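Local atomic coordinates of putative exported protein (Bacteroides fragilis, PDB entry 4RAA), a protein that is of unknown function, but is a putative exported protein that folds as a six-bladed beta-propeller of the YWTD superfamily. Residues K31-D36 with S69-N74; C38-V43 with E350-L355. All blocks are in the same frame, centred on the assembly; numbering follows the deposited sequence.

Interaction 1: residues K31-D36 with S69-N74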
ATOM      1  N   LYS A  31      36.054 -10.823   6.251  1.00 43.70           N
ATOM      2  CA  LYS A  31      36.252  -9.432   6.599  1.00 42.65           C
ATOM      3  C   LYS A  31      35.314  -8.557   5.752  1.00 42.18           C
ATOM      4  O   LYS A  31      35.331  -8.643   4.521  1.00 43.20           O
ATOM      5  CB  LYS A  31      37.709  -9.080   6.321  1.00 44.13           C
ATOM      6  CG  LYS A  31      38.109  -7.752   6.869  1.00 43.73           C
ATOM      7  CD  LYS A  31      39.583  -7.467   6.714  1.00 44.96           C
ATOM      8  CE  LYS A  31      39.825  -5.993   6.966  1.00 44.93           C
ATOM      9  NZ  LYS A  31      39.242  -5.501   8.249  1.00 43.39           N
ATOM     10  N   LEU A  32      34.476  -7.752   6.407  1.00 40.56           N
ATOM     11  CA  LEU A  32      33.606  -6.805   5.699  1.00 40.01           C
ATOM     12  C   LEU A  32      34.414  -5.554   5.344  1.00 41.72           C
ATOM     13  O   LEU A  32      35.172  -5.038   6.173  1.00 42.09           O
ATOM     14  CB  LEU A  32      32.399  -6.403   6.544  1.00 38.36           C
ATOM     15  CG  LEU A  32      31.353  -7.486   6.811  1.00 37.00           C
ATOM     16  CD1 LEU A  32      30.359  -7.010   7.859  1.00 35.86           C
ATOM     17  CD2 LEU A  32      30.630  -7.876   5.536  1.00 36.88           C
ATOM     18  N   GLN A  33      34.244  -5.076   4.111  1.00 42.94           N
ATOM     19  CA  GLN A  33      34.938  -3.874   3.610  1.00 44.72           C
ATOM     20  C   GLN A  33      34.458  -2.654   4.402  1.00 43.84           C
ATOM     21  O   GLN A  33      33.273  -2.561   4.738  1.00 42.70           O
ATOM     22  CB  GLN A  33      34.649  -3.689   2.112  1.00 45.82           C
ATOM     23  CG  GLN A  33      35.440  -2.594   1.406  1.00 47.84           C
ATOM     24  CD  GLN A  33      34.992  -2.350  -0.033  1.00 48.52           C
ATOM     25  OE1 GLN A  33      33.992  -2.895  -0.505  1.00 47.11           O
ATOM     26  NE2 GLN A  33      35.730  -1.501  -0.734  1.00 51.01           N
ATOM     27  N   THR A  34      35.371  -1.731   4.690  1.00 45.09           N
ATOM     28  CA  THR A  34      35.053  -0.547   5.490  1.00 44.99           C
ATOM     29  C   THR A  34      35.269   0.776   4.743  1.00 46.86           C
ATOM     30  O   THR A  34      36.380   1.298   4.690  1.00 49.21           O
ATOM     31  CB  THR A  34      35.850  -0.565   6.807  1.00 45.12           C
ATOM     32  OG1 THR A  34      35.701  -1.848   7.437  1.00 44.15           O
ATOM     33  CG2 THR A  34      35.374   0.573   7.749  1.00 44.40           C
ATOM     34  N   LYS A  35      34.188   1.287   4.153  1.00 47.19           N
ATOM     35  CA  LYS A  35      34.153   2.589   3.490  1.00 48.95           C
ATOM     36  C   LYS A  35      33.203   3.493   4.277  1.00 48.12           C
ATOM     37  O   LYS A  35      32.363   2.998   5.052  1.00 46.96           O
ATOM     38  CB  LYS A  35      33.652   2.467   2.044  1.00 49.80           C
ATOM     39  CG  LYS A  35      34.614   1.775   1.089  1.00 52.04           C
ATOM     40  CD  LYS A  35      34.243   1.979  -0.376  1.00 53.09           C
ATOM     41  CE  LYS A  35      32.931   1.307  -0.746  1.00 52.93           C
ATOM     42  NZ  LYS A  35      32.599   1.466  -2.191  1.00 54.06           N
ATOM     43  N   ASP A  36      33.337   4.808   4.067  1.00 47.54           N
ATOM     44  CA  ASP A  36      32.438   5.812   4.674  1.00 45.80           C
ATOM     45  C   ASP A  36      30.956   5.583   4.309  1.00 44.03           C
ATOM     46  O   ASP A  36      30.072   5.856   5.124  1.00 42.48           O
ATOM     47  CB  ASP A  36      32.862   7.239   4.283  1.00 47.21           C
ATOM     48  CG  ASP A  36      34.176   7.686   4.959  1.00 48.32           C
ATOM     49  OD1 ASP A  36      34.962   6.840   5.437  1.00 47.67           O
ATOM     50  OD2 ASP A  36      34.420   8.908   5.006  1.00 48.96           O
ATOM     51  N   SER A  69      32.598 -12.124  -1.049  1.00 51.32           N
ATOM     52  CA  SER A  69      33.976 -11.769  -0.712  1.00 51.57           C
ATOM     53  C   SER A  69      34.136 -10.657   0.348  1.00 50.62           C
ATOM     54  O   SER A  69      35.268 -10.370   0.747  1.00 51.81           O
ATOM     55  CB  SER A  69      34.691 -11.336  -1.990  1.00 53.54           C
ATOM     56  OG  SER A  69      34.011 -10.228  -2.551  1.00 54.76           O
ATOM     57  N   GLY A  70      33.032 -10.041   0.794  1.00 48.72           N
ATOM     58  CA  GLY A  70      33.040  -8.963   1.792  1.00 46.68           C
ATOM     59  C   GLY A  70      33.045  -7.542   1.238  1.00 46.46           C
ATOM     60  O   GLY A  70      33.098  -6.586   2.014  1.00 45.16           O
ATOM     61  N   ALA A  71      32.994  -7.398  -0.089  1.00 46.85           N
ATOM     62  CA  ALA A  71      32.990  -6.091  -0.748  1.00 46.47           C
ATOM     63  C   ALA A  71      31.619  -5.464  -0.644  1.00 44.70           C
ATOM     64  O   ALA A  71      30.620  -6.170  -0.714  1.00 43.77           O
ATOM     65  CB  ALA A  71      33.365  -6.226  -2.217  1.00 48.55           C
ATOM     66  N   PHE A  72      31.577  -4.144  -0.495  1.00 44.03           N
ATOM     67  CA  PHE A  72      30.325  -3.411  -0.430  1.00 43.06           C
ATOM     68  C   PHE A  72      29.802  -3.226  -1.857  1.00 45.30           C
ATOM     69  O   PHE A  72      30.548  -2.770  -2.729  1.00 47.26           O
ATOM     70  CB  PHE A  72      30.532  -2.055   0.249  1.00 42.72           C
ATOM     71  CG  PHE A  72      29.288  -1.204   0.308  1.00 41.62           C
ATOM     72  CD1 PHE A  72      28.144  -1.663   0.963  1.00 39.97           C
ATOM     73  CD2 PHE A  72      29.266   0.072  -0.260  1.00 42.32           C
ATOM     74  CE1 PHE A  72      26.992  -0.885   1.027  1.00 39.14           C
ATOM     75  CE2 PHE A  72      28.120   0.856  -0.192  1.00 41.60           C
ATOM     76  CZ  PHE A  72      26.981   0.376   0.454  1.00 39.98           C
ATOM     77  N   VAL A  73      28.532  -3.575  -2.080  1.00 45.85           N
ATOM     78  CA  VAL A  73      27.882  -3.462  -3.393  1.00 47.88           C
ATOM     79  C   VAL A  73      27.085  -2.170  -3.447  1.00 47.98           C
ATOM     80  O   VAL A  73      27.310  -1.357  -4.336  1.00 51.15           O
ATOM     81  CB  VAL A  73      26.933  -4.654  -3.706  1.00 48.24           C
ATOM     82  CG1 VAL A  73      26.245  -4.485  -5.072  1.00 49.45           C
ATOM     83  CG2 VAL A  73      27.698  -5.975  -3.652  1.00 48.76           C
ATOM     84  N   ASN A  74      26.136  -2.006  -2.521  1.00 46.14           N
ATOM     85  CA  ASN A  74      25.248  -0.830  -2.490  1.00 45.93           C
ATOM     86  C   ASN A  74      24.356  -0.815  -1.236  1.00 43.08           C
ATOM     87  O   ASN A  74      24.217  -1.849  -0.577  1.00 41.68           O
ATOM     88  CB  ASN A  74      24.331  -0.831  -3.742  1.00 48.92           C
ATOM     89  CG  ASN A  74      23.724   0.527  -4.043  1.00 52.48           C
ATOM     90  OD1 ASN A  74      24.125   1.551  -3.479  1.00 57.53           O
ATOM     91  ND2 ASN A  74      22.751   0.547  -4.948  1.00 52.80           N
TER
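With CG anti to the backbone N (chi1 -172°) and an extended chain beyond it, Gln-33 carries OE1 to the backbone N of Phe-72. Gln-33 OE1 accepts the N-H of Phe-72 at 2.7 Å, nearly straight at the hydrogen (172°), with the donor in the carbonyl plane. The backbone N of Gln-33 donates to Gly-70 O at 2.8 Å, there tilted 21° from the carbonyl plane. These two bonds from one residue span Ala-71, whose CB lies 3.8 Å from Gln-33 OE1. Gly-70 has positive phi, and its CA makes a C-H...O contact with Lys-31 O at 3.6 Å.

Topologically, 69-74 leaves the turn between strands 62-67 and 72-79 and enters the second of them, the two strands forming an antiparallel hairpin within one sheet of the propeller; Val-73 and Asn-74 both face Val-65 there as a classic beta bulge. Segment 31-36 is the chain leaving strand 25-31 of another sheet, and Leu-32 packs on Phe-66 of the hairpin.

Farther along, the side chains of Lys-35 and Phe-72 cross at about a right angle, Lys-35 CE lying 3.9 Å from Phe-72 CD2, at the ring edge and near its plane. One ring face has the backbone N of Asn-74 over its centre. The amine of Lys-31 turns away from this contact, its NZ hydrogen-bonded to Ser-347 OG.

Interaction 2: residues C38-V43 with E350-L355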
ATOM      1  N   CYS A  38      29.543   2.636   3.939  1.00 40.51           N
ATOM      2  CA  CYS A  38      29.047   1.369   4.503  1.00 38.81           C
ATOM      3  C   CYS A  38      29.579   1.030   5.895  1.00 38.53           C
ATOM      4  O   CYS A  38      29.992  -0.105   6.161  1.00 38.37           O
ATOM      5  CB  CYS A  38      29.345   0.231   3.519  1.00 39.16           C
ATOM      6  SG  CYS A  38      31.094  -0.192   3.354  1.00 40.30           S
ATOM      7  N   LEU A  39      29.540   2.010   6.794  1.00 39.54           N
ATOM      8  CA  LEU A  39      29.948   1.793   8.197  1.00 39.45           C
ATOM      9  C   LEU A  39      28.837   0.989   8.892  1.00 37.75           C
ATOM     10  O   LEU A  39      27.662   1.297   8.721  1.00 37.72           O
ATOM     11  CB  LEU A  39      30.213   3.119   8.911  1.00 39.80           C
ATOM     12  CG  LEU A  39      31.453   3.878   8.413  1.00 42.31           C
ATOM     13  CD1 LEU A  39      31.417   5.345   8.812  1.00 43.22           C
ATOM     14  CD2 LEU A  39      32.750   3.239   8.900  1.00 43.38           C
ATOM     15  N   VAL A  40      29.220  -0.043   9.643  1.00 37.44           N
ATOM     16  CA  VAL A  40      28.291  -0.944  10.318  1.00 37.59           C
ATOM     17  C   VAL A  40      28.588  -0.991  11.814  1.00 38.85           C
ATOM     18  O   VAL A  40      29.710  -1.287  12.189  1.00 39.54           O
ATOM     19  CB  VAL A  40      28.419  -2.388   9.751  1.00 37.60           C
ATOM     20  CG1 VAL A  40      27.497  -3.363  10.492  1.00 36.82           C
ATOM     21  CG2 VAL A  40      28.116  -2.413   8.255  1.00 37.27           C
ATOM     22  N   LYS A  41      27.573  -0.732  12.649  1.00 41.03           N
ATOM     23  CA  LYS A  41      27.671  -0.825  14.124  1.00 42.38           C
ATOM     24  C   LYS A  41      27.288  -2.220  14.614  1.00 41.60           C
ATOM     25  O   LYS A  41      27.959  -2.794  15.457  1.00 41.64           O
ATOM     26  CB  LYS A  41      26.765   0.223  14.807  1.00 46.05           C
ATOM     27  CG  LYS A  41      26.574   0.037  16.315  1.00 50.36           C
ATOM     28  CD  LYS A  41      25.901   1.227  16.974  1.00 55.95           C
ATOM     29  CE  LYS A  41      25.580   0.911  18.430  1.00 60.07           C
ATOM     30  NZ  LYS A  41      25.159   2.119  19.190  1.00 61.45           N
ATOM     31  N   ASN A  42      26.184  -2.734  14.087  1.00 42.00           N
ATOM     32  CA  ASN A  42      25.595  -4.003  14.491  1.00 43.52           C
ATOM     33  C   ASN A  42      25.207  -4.809  13.247  1.00 41.18           C
ATOM     34  O   ASN A  42      24.828  -4.217  12.244  1.00 44.84           O
ATOM     35  CB  ASN A  42      24.376  -3.617  15.348  1.00 47.18           C
ATOM     36  CG  ASN A  42      23.556  -4.797  15.823  1.00 49.87           C
ATOM     37  OD1 ASN A  42      22.660  -5.266  15.117  1.00 43.34           O
ATOM     38  ND2 ASN A  42      23.798  -5.225  17.064  1.00 52.78           N
ATOM     39  N   VAL A  43      25.355  -6.132  13.285  1.00 38.35           N
ATOM     40  CA  VAL A  43      24.890  -7.003  12.179  1.00 38.13           C
ATOM     41  C   VAL A  43      23.697  -7.726  12.789  1.00 38.42           C
ATOM     42  O   VAL A  43      23.821  -8.846  13.301  1.00 39.14           O
ATOM     43  CB  VAL A  43      25.973  -7.959  11.611  1.00 37.60           C
ATOM     44  CG1 VAL A  43      25.402  -8.873  10.525  1.00 36.59           C
ATOM     45  CG2 VAL A  43      27.127  -7.154  11.032  1.00 38.89           C
ATOM     46  N   GLU A 350      39.564   0.734  13.299  1.00 45.77           N
ATOM     47  CA  GLU A 350      38.250   1.296  12.954  1.00 44.26           C
ATOM     48  C   GLU A 350      37.405   0.405  12.041  1.00 42.38           C
ATOM     49  O   GLU A 350      36.257   0.737  11.799  1.00 41.84           O
ATOM     50  CB  GLU A 350      38.408   2.679  12.281  1.00 44.95           C
ATOM     51  CG  GLU A 350      39.263   3.707  13.034  1.00 46.05           C
ATOM     52  CD  GLU A 350      40.760   3.451  12.998  1.00 47.94           C
ATOM     53  OE1 GLU A 350      41.202   2.600  12.205  1.00 48.15           O
ATOM     54  OE2 GLU A 350      41.508   4.080  13.777  1.00 49.68           O
ATOM     55  N   ASP A 351      37.950  -0.709  11.549  1.00 42.70           N
ATOM     56  CA  ASP A 351      37.233  -1.573  10.582  1.00 42.34           C
ATOM     57  C   ASP A 351      35.964  -2.250  11.114  1.00 40.76           C
ATOM     58  O   ASP A 351      35.867  -2.563  12.306  1.00 40.47           O
ATOM     59  CB  ASP A 351      38.165  -2.653   9.956  1.00 42.91           C
ATOM     60  CG  ASP A 351      39.126  -2.097   8.899  1.00 44.16           C
ATOM     61  OD1 ASP A 351      38.802  -1.126   8.191  1.00 44.30           O
ATOM     62  OD2 ASP A 351      40.210  -2.690   8.740  1.00 44.80           O
ATOM     63  N   ASN A 352      35.010  -2.474  10.200  1.00 40.07           N
ATOM     64  CA  ASN A 352      33.751  -3.161  10.496  1.00 38.67           C
ATOM     65  C   ASN A 352      33.990  -4.565  11.019  1.00 38.30           C
ATOM     66  O   ASN A 352      35.090  -5.100  10.935  1.00 39.28           O
ATOM     67  CB  ASN A 352      32.840  -3.243   9.247  1.00 39.22           C
ATOM     68  CG  ASN A 352      32.238  -1.899   8.837  1.00 39.84           C
ATOM     69  OD1 ASN A 352      32.213  -0.938   9.614  1.00 41.44           O
ATOM     70  ND2 ASN A 352      31.717  -1.838   7.612  1.00 39.63           N
ATOM     71  N   SER A 353      32.936  -5.157  11.563  1.00 37.87           N
ATOM     72  CA  SER A 353      33.006  -6.496  12.145  1.00 37.87           C
ATOM     73  C   SER A 353      33.566  -7.575  11.204  1.00 37.79           C
ATOM     74  O   SER A 353      33.287  -7.566   9.994  1.00 37.22           O
ATOM     75  CB  SER A 353      31.611  -6.951  12.618  1.00 36.89           C
ATOM     76  OG  SER A 353      31.100  -6.089  13.616  1.00 37.63           O
ATOM     77  N   ILE A 354      34.392  -8.458  11.772  1.00 37.53           N
ATOM     78  CA  ILE A 354      34.846  -9.667  11.079  1.00 37.47           C
ATOM     79  C   ILE A 354      33.777 -10.707  11.429  1.00 35.77           C
ATOM     80  O   ILE A 354      33.568 -11.009  12.615  1.00 35.25           O
ATOM     81  CB  ILE A 354      36.235 -10.169  11.544  1.00 38.16           C
ATOM     82  CG1 ILE A 354      37.308  -9.113  11.229  1.00 39.09           C
ATOM     83  CG2 ILE A 354      36.552 -11.527  10.891  1.00 38.68           C
ATOM     84  CD1 ILE A 354      38.711  -9.456  11.693  1.00 40.30           C
ATOM     85  N   LEU A 355      33.113 -11.249  10.408  1.00 35.12           N
ATOM     86  CA  LEU A 355      32.070 -12.265  10.620  1.00 33.94           C
ATOM     87  C   LEU A 355      32.679 -13.645  10.829  1.00 34.39           C
ATOM     88  O   LEU A 355      33.633 -14.020  10.151  1.00 35.29           O
ATOM     89  CB  LEU A 355      31.095 -12.343   9.439  1.00 33.22           C
ATOM     90  CG  LEU A 355      30.396 -11.052   9.033  1.00 32.67           C
ATOM     91  CD1 LEU A 355      29.428 -11.342   7.898  1.00 32.30           C
ATOM     92  CD2 LEU A 355      29.681 -10.402  10.213  1.00 31.82           C
TER
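Asn-352 is the first residue along 350-355 to reach the loop 38-43, and its primary amide meets two backbone groups there. With CG beside the backbone N and anti to the carbonyl carbon (chi1 -71°), the amide is laid across the backbone of Cys-38 to Val-40. Asn-352 ND2 donates to Cys-38 O at 2.8 Å, and this bond lies close to both the amide plane and the carbonyl plane. The second bond is placed differently: Val-40 N approaches Asn-352 OD1 at 3.1 Å from above the carbonyl plane, 51° out of it, although the N-H itself points well at the oxygen (166°). One amide thus serves a C=O and an N-H two residues apart, bridging Leu-39. Val-40 crosses the asparagine side chain at about a right angle, its CG2 standing 3.7 Å from Asn-352 ND2.

Loop 38-43 is part of the link from strand 25-31 to strand 45-49, the first strand of the next propeller sheet, whereas 350-355 runs into strand 354-360, which pairs with strand 25-31.

Past Ser-353, which packs on Pro-320, the chain enters that strand, where the backbone of Leu-355 bonds with Leu-30. Leu-355 CD2 meets Val-43 CG2 at 4.2 Å, an apolar touch bordered by Pro-320. The backbone N of Val-43 is bonded to Tyr-307 OH, and its carbonyl O to Ser-309 OG.

In the fold
The centres of the two interactions lie about 9 Å apart, on the same side of the chain's centre. Both use the connection between strands 25-31 and 45-49, and along the chain their segments alternate: 31-36, 38-43, 69-74, 350-355. They also touch directly, through a salt bridge from Lys-31 to Asp-351 and a probable hydrogen bond between Thr-34 OG1 and Asn-352 N. Strand 25-31, near the N-terminus, pairs with the C-terminal strand 354-360 in one four-stranded sheet, consistent with the velcro-type ring closure of beta-propellers. Interaction 1 ties the exit from that sheet to the neighbouring hairpin; interaction 2 ties the same connection to the C-terminal part of the chain.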